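Local coordinates for putative aldehyde dehydrogenase (PDB 4YWE), which probably oxidises aldehydes with NAD or NADP as electron acceptor and binds calcium and magnesium ions, at residues V55-D60 against A206-T211; I154-W157 against Q162-G165; A170-A173 against A177-V180. One frame throughout, in Å; residues are numbered along the deposited sequence.

Contact 1 (V55-D60 against A206-T211); sequences VAAARD and ALNIVT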
ATOM      1  N   VAL A  55      32.898  -9.509  -5.940  1.00 20.03           N
ATOM      2  CA  VAL A  55      32.318  -8.540  -5.018  1.00 21.54           C
ATOM      3  C   VAL A  55      32.878  -7.155  -5.314  1.00 21.19           C
ATOM      4  O   VAL A  55      32.154  -6.160  -5.268  1.00 21.67           O
ATOM      5  CB  VAL A  55      32.572  -8.942  -3.552  1.00 17.98           C
ATOM      6  CG1 VAL A  55      32.045  -7.876  -2.605  1.00 16.61           C
ATOM      7  CG2 VAL A  55      31.926 -10.286  -3.255  1.00 16.62           C
ATOM      8  N   ALA A  56      34.170  -7.101  -5.627  1.00 18.31           N
ATOM      9  CA  ALA A  56      34.821  -5.849  -5.997  1.00 23.62           C
ATOM     10  C   ALA A  56      34.132  -5.218  -7.203  1.00 23.87           C
ATOM     11  O   ALA A  56      33.838  -4.023  -7.205  1.00 25.14           O
ATOM     12  CB  ALA A  56      36.297  -6.084  -6.290  1.00 19.88           C
ATOM     13  N   ALA A  57      33.875  -6.034  -8.221  1.00 23.05           N
ATOM     14  CA  ALA A  57      33.214  -5.571  -9.436  1.00 23.79           C
ATOM     15  C   ALA A  57      31.795  -5.093  -9.141  1.00 25.30           C
ATOM     16  O   ALA A  57      31.362  -4.055  -9.640  1.00 26.02           O
ATOM     17  CB  ALA A  57      33.196  -6.673 -10.483  1.00 25.32           C
ATOM     18  N   ALA A  58      31.079  -5.858  -8.323  1.00 24.07           N
ATOM     19  CA  ALA A  58      29.711  -5.518  -7.954  1.00 16.21           C
ATOM     20  C   ALA A  58      29.649  -4.187  -7.215  1.00 16.11           C
ATOM     21  O   ALA A  58      28.785  -3.356  -7.491  1.00 15.78           O
ATOM     22  CB  ALA A  58      29.104  -6.622  -7.107  1.00 15.68           C
ATOM     23  N   ARG A  59      30.576  -3.985  -6.281  1.00 17.64           N
ATOM     24  CA  ARG A  59      30.616  -2.757  -5.492  1.00 16.45           C
ATOM     25  C   ARG A  59      30.871  -1.532  -6.366  1.00 20.39           C
ATOM     26  O   ARG A  59      30.222  -0.499  -6.198  1.00 20.17           O
ATOM     27  CB  ARG A  59      31.690  -2.852  -4.405  1.00 22.33           C
ATOM     28  CG  ARG A  59      31.799  -1.606  -3.536  1.00 16.99           C
ATOM     29  CD  ARG A  59      30.478  -1.298  -2.843  1.00 18.68           C
ATOM     30  NE  ARG A  59      30.012  -2.424  -2.039  1.00 16.99           N
ATOM     31  CZ  ARG A  59      28.855  -2.451  -1.385  1.00 17.71           C
ATOM     32  NH1 ARG A  59      28.517  -3.522  -0.682  1.00 14.80           N
ATOM     33  NH2 ARG A  59      28.035  -1.409  -1.435  1.00 14.82           N
ATOM     34  N   ASP A  60      31.820  -1.651  -7.290  1.00 22.75           N
ATOM     35  CA  ASP A  60      32.131  -0.560  -8.207  1.00 24.20           C
ATOM     36  C   ASP A  60      30.935  -0.250  -9.097  1.00 22.62           C
ATOM     37  O   ASP A  60      30.609   0.913  -9.331  1.00 18.43           O
ATOM     38  CB  ASP A  60      33.350  -0.900  -9.066  1.00 28.97           C
ATOM     39  CG  ASP A  60      34.622  -1.018  -8.254  1.00 38.58           C
ATOM     40  OD1 ASP A  60      34.689  -0.419  -7.159  1.00 40.57           O
ATOM     41  OD2 ASP A  60      35.557  -1.708  -8.711  1.00 42.95           O
ATOM     42  N   ALA A 206      27.439  -5.350 -12.733  1.00 20.62           N
ATOM     43  CA  ALA A 206      26.106  -5.416 -12.140  1.00 20.99           C
ATOM     44  C   ALA A 206      25.695  -6.863 -11.898  1.00 20.48           C
ATOM     45  O   ALA A 206      24.984  -7.168 -10.940  1.00 21.08           O
ATOM     46  CB  ALA A 206      25.091  -4.717 -13.031  1.00 24.04           C
ATOM     47  N   LEU A 207      26.146  -7.748 -12.779  1.00 19.65           N
ATOM     48  CA  LEU A 207      25.922  -9.178 -12.623  1.00 18.85           C
ATOM     49  C   LEU A 207      27.248  -9.923 -12.717  1.00 22.12           C
ATOM     50  O   LEU A 207      27.979  -9.783 -13.698  1.00 19.16           O
ATOM     51  CB  LEU A 207      24.944  -9.696 -13.678  1.00 17.85           C
ATOM     52  CG  LEU A 207      24.671 -11.202 -13.661  1.00 17.32           C
ATOM     53  CD1 LEU A 207      24.094 -11.633 -12.319  1.00 16.99           C
ATOM     54  CD2 LEU A 207      23.739 -11.590 -14.801  1.00 16.37           C
ATOM     55  N   ASN A 208      27.555 -10.706 -11.687  1.00 15.08           N
ATOM     56  CA  ASN A 208      28.795 -11.471 -11.646  1.00 18.84           C
ATOM     57  C   ASN A 208      28.508 -12.932 -11.326  1.00 23.36           C
ATOM     58  O   ASN A 208      27.750 -13.237 -10.405  1.00 26.35           O
ATOM     59  CB  ASN A 208      29.761 -10.887 -10.611  1.00 15.66           C
ATOM     60  CG  ASN A 208      30.050  -9.419 -10.849  1.00 21.11           C
ATOM     61  OD1 ASN A 208      30.920  -9.066 -11.645  1.00 21.08           O
ATOM     62  ND2 ASN A 208      29.321  -8.551 -10.155  1.00 15.40           N
ATOM     63  N   ILE A 209      29.115 -13.832 -12.092  1.00 15.93           N
ATOM     64  CA  ILE A 209      28.907 -15.259 -11.897  1.00 19.04           C
ATOM     65  C   ILE A 209      30.219 -15.937 -11.528  1.00 21.76           C
ATOM     66  O   ILE A 209      31.209 -15.825 -12.252  1.00 23.14           O
ATOM     67  CB  ILE A 209      28.301 -15.917 -13.151  1.00 20.20           C
ATOM     68  CG1 ILE A 209      27.204 -15.036 -13.756  1.00 24.92           C
ATOM     69  CG2 ILE A 209      27.768 -17.301 -12.815  1.00 18.88           C
ATOM     70  CD1 ILE A 209      25.976 -14.898 -12.889  1.00 26.80           C
ATOM     71  N   VAL A 210      30.227 -16.637 -10.399  1.00 22.30           N
ATOM     72  CA  VAL A 210      31.394 -17.412  -9.993  1.00 21.36           C
ATOM     73  C   VAL A 210      30.994 -18.866  -9.777  1.00 18.96           C
ATOM     74  O   VAL A 210      30.351 -19.201  -8.783  1.00 18.46           O
ATOM     75  CB  VAL A 210      32.047 -16.832  -8.725  1.00 21.57           C
ATOM     76  CG1 VAL A 210      33.223 -17.700  -8.289  1.00 17.16           C
ATOM     77  CG2 VAL A 210      32.499 -15.401  -8.966  1.00 22.32           C
ATOM     78  N   THR A 211      31.371 -19.725 -10.718  1.00 19.78           N
ATOM     79  CA  THR A 211      31.096 -21.151 -10.600  1.00 20.06           C
ATOM     80  C   THR A 211      32.051 -21.782  -9.595  1.00 21.33           C
ATOM     81  O   THR A 211      33.082 -21.201  -9.268  1.00 23.00           O
ATOM     82  CB  THR A 211      31.229 -21.874 -11.952  1.00 21.35           C
ATOM     83  OG1 THR A 211      32.546 -21.669 -12.481  1.00 25.25           O
ATOM     84  CG2 THR A 211      30.203 -21.345 -12.940  1.00 20.76           C
TER
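The amide nitrogen ND2 of N208, which touches the methyl of A58, is gripped by two carbonyl oxygens, those of G205 and C178. Its oxygen OD1 is used as well, accepting a hydrogen bond from the backbone N of A17. With both ends of the amide engaged, the flat group cannot easily turn about its own axis, and the identity of its N and O ends is settled by its partners. No hydrogen bond crosses to helix residues 55-60, so the amide meets the helix by van der Waals contact alone. OD1 comes within 3.5 Å of A57 CB, while ND2 lies 3.6 Å from A58 CB and 3.7 Å from A58 N. The two methyls stand on the same side of the amide plane, one by OD1 and one by ND2. Their small size is consistent with a close approach; the nearest backbone pair, A58 CA and A206 CA, is 5.5 Å apart, just before strand 207-209. The first torsion of N208 (chi1 -56°) sets CG opposite its carbonyl carbon and beside its backbone N, which carries the carboxamide out to the helix. Helix 48-63 covers strand 207-209 here, with I16 of strand 14-16 touching both A57 and N208. Strand 207-209 pairs in parallel with strand 177-182, whose V179 A58 also touches, and I209 exchanges a backbone hydrogen bond with F15.

Contact 2 (I154-W157 against Q162-G165); sequences IVPW and QIFG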
ATOM      1  N   ILE A 154      22.922 -17.680  -3.961  1.00 11.75           N
ATOM      2  CA  ILE A 154      23.245 -19.098  -4.033  1.00 17.22           C
ATOM      3  C   ILE A 154      22.135 -19.816  -4.790  1.00 15.35           C
ATOM      4  O   ILE A 154      21.008 -19.922  -4.305  1.00 18.80           O
ATOM      5  CB  ILE A 154      23.449 -19.707  -2.636  1.00 22.36           C
ATOM      6  CG1 ILE A 154      24.438 -18.868  -1.825  1.00 24.83           C
ATOM      7  CG2 ILE A 154      23.928 -21.148  -2.750  1.00 24.03           C
ATOM      8  CD1 ILE A 154      25.821 -18.800  -2.428  1.00 24.71           C
ATOM      9  N   VAL A 155      22.458 -20.303  -5.982  1.00 15.62           N
ATOM     10  CA  VAL A 155      21.467 -20.920  -6.854  1.00 15.49           C
ATOM     11  C   VAL A 155      21.729 -22.417  -6.980  1.00 17.21           C
ATOM     12  O   VAL A 155      22.851 -22.831  -7.267  1.00 22.27           O
ATOM     13  CB  VAL A 155      21.457 -20.240  -8.235  1.00 14.37           C
ATOM     14  CG1 VAL A 155      20.391 -20.854  -9.131  1.00 14.68           C
ATOM     15  CG2 VAL A 155      21.234 -18.742  -8.080  1.00 12.17           C
ATOM     16  N   PRO A 156      20.691 -23.236  -6.755  1.00 17.49           N
ATOM     17  CA  PRO A 156      20.828 -24.694  -6.825  1.00 16.95           C
ATOM     18  C   PRO A 156      20.721 -25.252  -8.244  1.00 18.93           C
ATOM     19  O   PRO A 156      20.580 -24.496  -9.206  1.00 17.84           O
ATOM     20  CB  PRO A 156      19.672 -25.189  -5.955  1.00 17.47           C
ATOM     21  CG  PRO A 156      18.637 -24.140  -6.096  1.00 17.51           C
ATOM     22  CD  PRO A 156      19.359 -22.829  -6.277  1.00 16.66           C
ATOM     23  N   TRP A 157      20.785 -26.576  -8.358  1.00 17.69           N
ATOM     24  CA  TRP A 157      20.888 -27.251  -9.648  1.00 18.49           C
ATOM     25  C   TRP A 157      19.545 -27.677 -10.239  1.00 14.01           C
ATOM     26  O   TRP A 157      19.468 -28.006 -11.421  1.00 19.87           O
ATOM     27  CB  TRP A 157      21.793 -28.482  -9.515  1.00 19.44           C
ATOM     28  CG  TRP A 157      21.490 -29.307  -8.297  1.00 17.86           C
ATOM     29  CD1 TRP A 157      22.163 -29.290  -7.110  1.00 14.40           C
ATOM     30  CD2 TRP A 157      20.427 -30.254  -8.139  1.00 16.68           C
ATOM     31  NE1 TRP A 157      21.592 -30.171  -6.227  1.00 16.11           N
ATOM     32  CE2 TRP A 157      20.521 -30.778  -6.835  1.00 15.42           C
ATOM     33  CE3 TRP A 157      19.407 -30.719  -8.976  1.00 17.86           C
ATOM     34  CZ2 TRP A 157      19.636 -31.737  -6.346  1.00 14.27           C
ATOM     35  CZ3 TRP A 157      18.526 -31.668  -8.488  1.00 17.04           C
ATOM     36  CH2 TRP A 157      18.648 -32.167  -7.187  1.00 14.34           C
ATOM     37  N   GLN A 162      15.107 -20.670 -13.443  1.00 17.44           N
ATOM     38  CA  GLN A 162      13.932 -20.160 -12.741  1.00 17.95           C
ATOM     39  C   GLN A 162      14.303 -19.449 -11.445  1.00 19.22           C
ATOM     40  O   GLN A 162      13.796 -18.367 -11.152  1.00 11.83           O
ATOM     41  CB  GLN A 162      12.947 -21.290 -12.445  1.00 14.68           C
ATOM     42  CG  GLN A 162      12.177 -21.784 -13.654  1.00 12.98           C
ATOM     43  CD  GLN A 162      10.704 -21.976 -13.352  1.00 19.49           C
ATOM     44  OE1 GLN A 162      10.082 -21.141 -12.695  1.00 22.78           O
ATOM     45  NE2 GLN A 162      10.140 -23.082 -13.821  1.00 13.18           N
ATOM     46  N   ILE A 163      15.194 -20.062 -10.676  1.00 15.89           N
ATOM     47  CA  ILE A 163      15.599 -19.513  -9.389  1.00 17.68           C
ATOM     48  C   ILE A 163      16.530 -18.318  -9.592  1.00 15.71           C
ATOM     49  O   ILE A 163      16.491 -17.356  -8.822  1.00 15.67           O
ATOM     50  CB  ILE A 163      16.236 -20.607  -8.519  1.00 19.62           C
ATOM     51  CG1 ILE A 163      15.202 -21.704  -8.256  1.00 16.67           C
ATOM     52  CG2 ILE A 163      16.744 -20.033  -7.205  1.00 22.69           C
ATOM     53  CD1 ILE A 163      15.769 -22.970  -7.685  1.00 14.06           C
ATOM     54  N   PHE A 164      17.352 -18.372 -10.636  1.00 17.79           N
ATOM     55  CA  PHE A 164      18.160 -17.221 -11.030  1.00 18.92           C
ATOM     56  C   PHE A 164      17.245 -16.047 -11.347  1.00 16.44           C
ATOM     57  O   PHE A 164      17.493 -14.920 -10.928  1.00 18.28           O
ATOM     58  CB  PHE A 164      19.036 -17.558 -12.240  1.00 17.98           C
ATOM     59  CG  PHE A 164      19.932 -16.433 -12.684  1.00 20.11           C
ATOM     60  CD1 PHE A 164      19.500 -15.508 -13.621  1.00 22.93           C
ATOM     61  CD2 PHE A 164      21.216 -16.314 -12.178  1.00 20.04           C
ATOM     62  CE1 PHE A 164      20.326 -14.478 -14.033  1.00 23.37           C
ATOM     63  CE2 PHE A 164      22.047 -15.287 -12.588  1.00 18.04           C
ATOM     64  CZ  PHE A 164      21.601 -14.368 -13.517  1.00 20.13           C
ATOM     65  N   GLY A 165      16.174 -16.328 -12.083  1.00 14.72           N
ATOM     66  CA  GLY A 165      15.232 -15.305 -12.494  1.00 16.19           C
ATOM     67  C   GLY A 165      14.501 -14.620 -11.357  1.00 15.59           C
ATOM     68  O   GLY A 165      14.314 -13.405 -11.378  1.00 17.68           O
TER
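The pyrrolidine ring of P156 is met at its CG-CD edge by I163 CD1, which sits somewhat off the ring plane, and T233 of strand 229-233 touches both residues. The nearest pair, P156 CG and I163 CD1, is 3.5 Å apart, tighter than ordinary van der Waals contact. I163 CD1 also lies 3.9 Å from P156 CD, so the terminal methyl meets two neighbouring ring carbons. I163 holds its chain extended at the second torsion (chi2 167°), which carries CD1 out to the proline, while its branch methyl CG2 is 3.9 Å from P156 CD and 4.2 Å from V155 CG1. V155 CG1 reaches the helix backbone as well, lying 4.2 Å from F164 N. The phenyl ring of F164 itself takes little part across the contact; it packs on V180 of strand 177-182 and on F118 of helix 104-124. Next to the proline, the indole of W157 meets the ring of F391 with the planes nearly perpendicular, at about 85°. P156, W157 and N158 form a Pro-Trp-Asn sequence, whose asparagine contributes to the oxyanion hole in related aldehyde dehydrogenases. The I163 side chain is about 7 Å from that of E256, the predicted active-site glutamate. With neither a hydrogen bond nor a charge pair across it, the contact is purely apolar: shape and the exclusion of water join V155 and P156 to helix 160-174, near that glutamate.

Contact 3 (A170-A173 against A177-V180); sequences AALA and ACVV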
ATOM      1  N   ALA A 170      14.782  -9.904  -9.190  1.00 11.34           N
ATOM      2  CA  ALA A 170      14.239  -9.010  -8.173  1.00 13.17           C
ATOM      3  C   ALA A 170      15.329  -8.107  -7.606  1.00 15.22           C
ATOM      4  O   ALA A 170      15.096  -6.925  -7.350  1.00 17.37           O
ATOM      5  CB  ALA A 170      13.579  -9.811  -7.059  1.00 10.75           C
ATOM      6  N   ALA A 171      16.516  -8.673  -7.412  1.00 15.05           N
ATOM      7  CA  ALA A 171      17.647  -7.929  -6.868  1.00 14.15           C
ATOM      8  C   ALA A 171      18.056  -6.797  -7.804  1.00 17.59           C
ATOM      9  O   ALA A 171      18.312  -5.676  -7.366  1.00 19.05           O
ATOM     10  CB  ALA A 171      18.823  -8.864  -6.615  1.00 14.67           C
ATOM     11  N   LEU A 172      18.115  -7.098  -9.097  1.00 13.94           N
ATOM     12  CA  LEU A 172      18.459  -6.100 -10.103  1.00 13.20           C
ATOM     13  C   LEU A 172      17.403  -5.005 -10.180  1.00 13.11           C
ATOM     14  O   LEU A 172      17.731  -3.821 -10.260  1.00 13.61           O
ATOM     15  CB  LEU A 172      18.634  -6.758 -11.473  1.00 16.85           C
ATOM     16  CG  LEU A 172      19.940  -7.520 -11.695  1.00 17.33           C
ATOM     17  CD1 LEU A 172      19.922  -8.235 -13.038  1.00 13.47           C
ATOM     18  CD2 LEU A 172      21.124  -6.567 -11.603  1.00 15.40           C
ATOM     19  N   ALA A 173      16.136  -5.407 -10.157  1.00 12.31           N
ATOM     20  CA  ALA A 173      15.030  -4.460 -10.233  1.00 20.07           C
ATOM     21  C   ALA A 173      15.050  -3.520  -9.034  1.00 18.13           C
ATOM     22  O   ALA A 173      14.689  -2.348  -9.143  1.00 12.55           O
ATOM     23  CB  ALA A 173      13.697  -5.198 -10.313  1.00 12.27           C
ATOM     24  N   ALA A 177      23.573  -4.681  -7.092  1.00 17.34           N
ATOM     25  CA  ALA A 177      24.533  -5.357  -7.956  1.00 16.70           C
ATOM     26  C   ALA A 177      24.703  -6.781  -7.440  1.00 15.05           C
ATOM     27  O   ALA A 177      24.720  -7.004  -6.231  1.00 14.44           O
ATOM     28  CB  ALA A 177      25.860  -4.620  -7.981  1.00 13.85           C
ATOM     29  N   CYS A 178      24.829  -7.743  -8.348  1.00 14.45           N
ATOM     30  CA  CYS A 178      24.691  -9.147  -7.968  1.00 16.85           C
ATOM     31  C   CYS A 178      25.969  -9.971  -8.095  1.00 14.25           C
ATOM     32  O   CYS A 178      26.723  -9.834  -9.058  1.00 16.52           O
ATOM     33  CB  CYS A 178      23.588  -9.798  -8.805  1.00 15.87           C
ATOM     34  SG  CYS A 178      21.998  -8.954  -8.694  1.00 19.52           S
ATOM     35  N   VAL A 179      26.193 -10.830  -7.105  1.00 15.93           N
ATOM     36  CA  VAL A 179      27.254 -11.827  -7.153  1.00 15.88           C
ATOM     37  C   VAL A 179      26.606 -13.198  -7.025  1.00 14.86           C
ATOM     38  O   VAL A 179      25.948 -13.487  -6.026  1.00 13.49           O
ATOM     39  CB  VAL A 179      28.301 -11.603  -6.052  1.00 14.19           C
ATOM     40  CG1 VAL A 179      29.374 -12.683  -6.117  1.00 16.43           C
ATOM     41  CG2 VAL A 179      28.919 -10.221  -6.182  1.00 16.85           C
ATOM     42  N   VAL A 180      26.789 -14.039  -8.038  1.00 13.75           N
ATOM     43  CA  VAL A 180      26.075 -15.308  -8.106  1.00 13.47           C
ATOM     44  C   VAL A 180      27.012 -16.509  -8.027  1.00 18.93           C
ATOM     45  O   VAL A 180      27.985 -16.606  -8.775  1.00 14.52           O
ATOM     46  CB  VAL A 180      25.227 -15.385  -9.388  1.00 15.01           C
ATOM     47  CG1 VAL A 180      24.447 -16.691  -9.437  1.00 16.61           C
ATOM     48  CG2 VAL A 180      24.292 -14.189  -9.482  1.00 13.17           C
TER
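Helix 160-174 is the connecting arm of a beta-alpha-beta crossover, and close to its C-terminal end A171 and L172 pack on C178, near the start of strand 177-182. The sulfur of C178 is the meeting point. A171 CB stands 3.8 Å from C178 SG, and L172 CD2 is 3.9 Å from the same sulfur, as is L172 CG. The angle at C178 SG between A171 CB and L172 CD2 is about 102°, so the thiol group settles into the notch between two consecutive helix residues. C178 reaches it because SG lies opposite its carbonyl carbon (chi1 -56°), on the side of its backbone N, while L172 brings CG and CD2 round toward the strand. No hydrogen bond spans the two segments. Beyond them, C178 and A171 both touch T151 and H153 of strand 139-155, and C178 also meets L207, so the side chain of C178 is buried between the helix and strands 139-155 and 207-209. This cysteine is structural packing, remote from the annotated sites. A short turn returns the chain from the helix to the adjacent parallel strand, the layered alpha/beta arrangement seen in Rossmann-type domains such as the cofactor-binding domain of aldehyde dehydrogenases.

How the contacts relate
All three contacts bear on one mixed sheet. Contacts 2 and 3 follow each other along the chain and share helix 160-174, one near its beginning and the other near its end, their centres about 12 Å apart; contact 1 brackets both in sequence. Contacts 1 and 3 are closest, with centres about 9 Å apart, joined by backbone pairing of strands 207-209 and 177-182. Contacts 1 and 2 lie about 16 Å apart and meet where F164 packs on L207 and I209. Helices 48-63 and 160-174 thus pack on neighbouring strands of one sheet, with contact 2 nearest the predicted active-site glutamate.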